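PDB 5WXU: 11S globulin from Wrightia tinctoria, which probably serves as a seed storage protein and binds the plant hormone auxin (indole-3-acetic acid). Local coordinates for residues S316-N319 and S320-P324. Numbering follows the deposited sequence.
Sequences STLN and SYNLP. With PO4 (phosphate ion), chain O.
The side chain of Asn-322 reaches back to the N-H of Asn-319, while that of Asn-319 reaches forward to the N-H of Tyr-321, across a type I beta turn that leaves strand 313-318 of the C-terminal cupin domain and leads into helix 325-329. The two amide planes lie 29° apart. OD1 of Asn-319 accepts Tyr-321 N at 2.9 Å, in the carbonyl plane and on a lone pair, which makes an Asx turn. CG of Asn-319 sits between its own backbone N and carbonyl carbon (chi1 50°), which brings OD1 to that N-H. Asn-322 OD1 takes Asn-319 N at 3.0 Å, with the donor tilted from the carbonyl plane. The same OD1 lies 3.2 Å from Thr-317 O, another acceptor, and the hydrogen bond from Arg-304 to that carbonyl probably softens the repulsion. Asn-322 N closes the beta turn on Asn-319 O, and Leu-323 N adds an i+4 bond, so two donors grip this oxygen. Replacing Asn-319 by alanine removes OD1 and ND2 and would probably leave the Tyr-321 N-H without its acceptor and Glu-288 O of a second subunit without its weak bond. Asn-322 ND2 likewise bonds weakly to Thr-292 O of that subunit, placing the turn at an interface. The Tyr-321 ring stands almost perpendicular to the Asn-319 amide, with OD1 at its edge, and receives a cation-pi contact from Arg-413. Its OH points to a phosphate, probably from the crystallisation liquor, at a separation too short to be trusted. Next to the turn, Leu-318 CD1 rests 4.1 Å from Leu-323 CB.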
ATOM      1  N   SER B 316      28.061   6.395   0.132  1.00 18.01           N
ATOM      2  CA  SER B 316      26.979   7.145   0.807  1.00 18.17           C
ATOM      3  C   SER B 316      25.786   7.026  -0.153  1.00 21.04           C
ATOM      4  O   SER B 316      25.800   7.528  -1.294  1.00 19.15           O
ATOM      5  CB  SER B 316      27.350   8.571   1.121  1.00 18.55           C
ATOM      6  OG  SER B 316      28.555   8.575   1.826  1.00 17.39           O
ATOM      7  N   THR B 317      24.830   6.191   0.286  1.00 21.03           N
ATOM      8  CA  THR B 317      23.646   5.816  -0.537  1.00 23.79           C
ATOM      9  C   THR B 317      22.446   6.756  -0.296  1.00 25.03           C
ATOM     10  O   THR B 317      22.293   7.369   0.768  1.00 30.19           O
ATOM     11  CB  THR B 317      23.112   4.439  -0.153  1.00 30.22           C
ATOM     12  OG1 THR B 317      22.511   4.529   1.171  1.00 39.19           O
ATOM     13  CG2 THR B 317      24.143   3.381  -0.305  1.00 32.57           C
ATOM     14  N   LEU B 318      21.639   6.940  -1.342  1.00 19.44           N
ATOM     15  CA  LEU B 318      20.530   7.849  -1.214  1.00 19.16           C
ATOM     16  C   LEU B 318      19.351   7.133  -1.897  1.00 20.54           C
ATOM     17  O   LEU B 318      19.290   7.030  -3.141  1.00 18.51           O
ATOM     18  CB  LEU B 318      20.757   9.193  -1.870  1.00 19.95           C
ATOM     19  CG  LEU B 318      19.640  10.230  -1.745  1.00 22.06           C
ATOM     20  CD1 LEU B 318      19.476  10.544  -0.276  1.00 26.99           C
ATOM     21  CD2 LEU B 318      19.969  11.454  -2.567  1.00 23.92           C
ATOM     22  N   ASN B 319      18.438   6.560  -1.099  1.00 17.07           N
ATOM     23  CA  ASN B 319      17.289   5.892  -1.674  1.00 15.86           C
ATOM     24  C   ASN B 319      16.055   6.239  -0.805  1.00 15.33           C
ATOM     25  O   ASN B 319      16.116   7.130   0.051  1.00 16.27           O
ATOM     26  CB  ASN B 319      17.469   4.333  -1.687  1.00 16.79           C
ATOM     27  CG  ASN B 319      17.890   3.800  -0.336  1.00 20.96           C
ATOM     28  OD1 ASN B 319      17.203   4.016   0.722  1.00 20.55           O
ATOM     29  ND2 ASN B 319      19.112   3.201  -0.322  1.00 25.95           N
ATOM     30  N   SER B 320      14.959   5.619  -1.162  1.00 15.92           N
ATOM     31  CA  SER B 320      13.693   5.922  -0.505  1.00 15.61           C
ATOM     32  C   SER B 320      13.598   5.544   0.978  1.00 17.94           C
ATOM     33  O   SER B 320      12.683   5.942   1.639  1.00 19.99           O
ATOM     34  CB  SER B 320      12.539   5.415  -1.316  1.00 17.42           C
ATOM     35  OG  SER B 320      12.636   4.025  -1.516  1.00 19.68           O
ATOM     36  N   TYR B 321      14.581   4.864   1.520  1.00 17.21           N
ATOM     37  CA  TYR B 321      14.666   4.700   2.972  1.00 16.98           C
ATOM     38  C   TYR B 321      15.267   5.920   3.690  1.00 18.53           C
ATOM     39  O   TYR B 321      15.339   5.994   4.917  1.00 19.20           O
ATOM     40  CB  TYR B 321      15.419   3.450   3.344  1.00 18.94           C
ATOM     41  CG  TYR B 321      14.718   2.196   2.999  1.00 19.31           C
ATOM     42  CD1 TYR B 321      13.595   1.791   3.706  1.00 29.93           C
ATOM     43  CD2 TYR B 321      15.234   1.342   2.066  1.00 21.76           C
ATOM     44  CE1 TYR B 321      12.971   0.593   3.408  1.00 30.76           C
ATOM     45  CE2 TYR B 321      14.623   0.145   1.758  1.00 22.49           C
ATOM     46  CZ  TYR B 321      13.503  -0.230   2.447  1.00 27.73           C
ATOM     47  OH  TYR B 321      12.872  -1.432   2.138  1.00 29.93           O
ATOM     48  N   ASN B 322      15.732   6.890   2.898  1.00 17.67           N
ATOM     49  CA  ASN B 322      16.370   8.114   3.314  1.00 19.88           C
ATOM     50  C   ASN B 322      15.508   9.288   2.909  1.00 20.29           C
ATOM     51  O   ASN B 322      15.136  10.107   3.702  1.00 20.87           O
ATOM     52  CB  ASN B 322      17.817   8.288   2.717  1.00 23.42           C
ATOM     53  CG  ASN B 322      18.652   6.999   2.759  1.00 34.52           C
ATOM     54  OD1 ASN B 322      19.379   6.568   1.754  1.00 29.32           O
ATOM     55  ND2 ASN B 322      18.580   6.340   3.929  1.00 33.08           N
ATOM     56  N   LEU B 323      15.192   9.361   1.639  1.00 17.93           N
ATOM     57  CA  LEU B 323      14.499  10.499   1.093  1.00 17.78           C
ATOM     58  C   LEU B 323      13.200  10.002   0.456  1.00 19.20           C
ATOM     59  O   LEU B 323      13.211   9.429  -0.614  1.00 18.28           O
ATOM     60  CB  LEU B 323      15.400  11.173   0.020  1.00 17.75           C
ATOM     61  CG  LEU B 323      14.917  12.396  -0.764  1.00 19.34           C
ATOM     62  CD1 LEU B 323      14.514  13.478   0.202  1.00 21.26           C
ATOM     63  CD2 LEU B 323      15.912  12.844  -1.795  1.00 20.51           C
ATOM     64  N   PRO B 324      12.031  10.308   1.062  1.00 18.48           N
ATOM     65  CA  PRO B 324      10.791   9.690   0.679  1.00 18.13           C
ATOM     66  C   PRO B 324      10.331   9.879  -0.723  1.00 16.89           C
ATOM     67  O   PRO B 324       9.812   8.947  -1.331  1.00 16.60           O
ATOM     68  CB  PRO B 324       9.742  10.279   1.681  1.00 18.46           C
ATOM     69  CG  PRO B 324      10.532  10.755   2.765  1.00 19.46           C
ATOM     70  CD  PRO B 324      11.938  10.999   2.346  1.00 19.86           C
TER
HETATM   71  P   PO4 O 502      14.566  -3.511  -0.127  1.00 34.01           P
HETATM   72  O1  PO4 O 502      13.339  -2.646   0.078  1.00 30.81           O
HETATM   73  O2  PO4 O 502      15.722  -2.827  -0.778  1.00 32.08           O
HETATM   74  O3  PO4 O 502      14.874  -3.874   1.330  1.00 43.52           O
HETATM   75  O4  PO4 O 502      14.105  -4.703  -0.960  1.00 40.18           O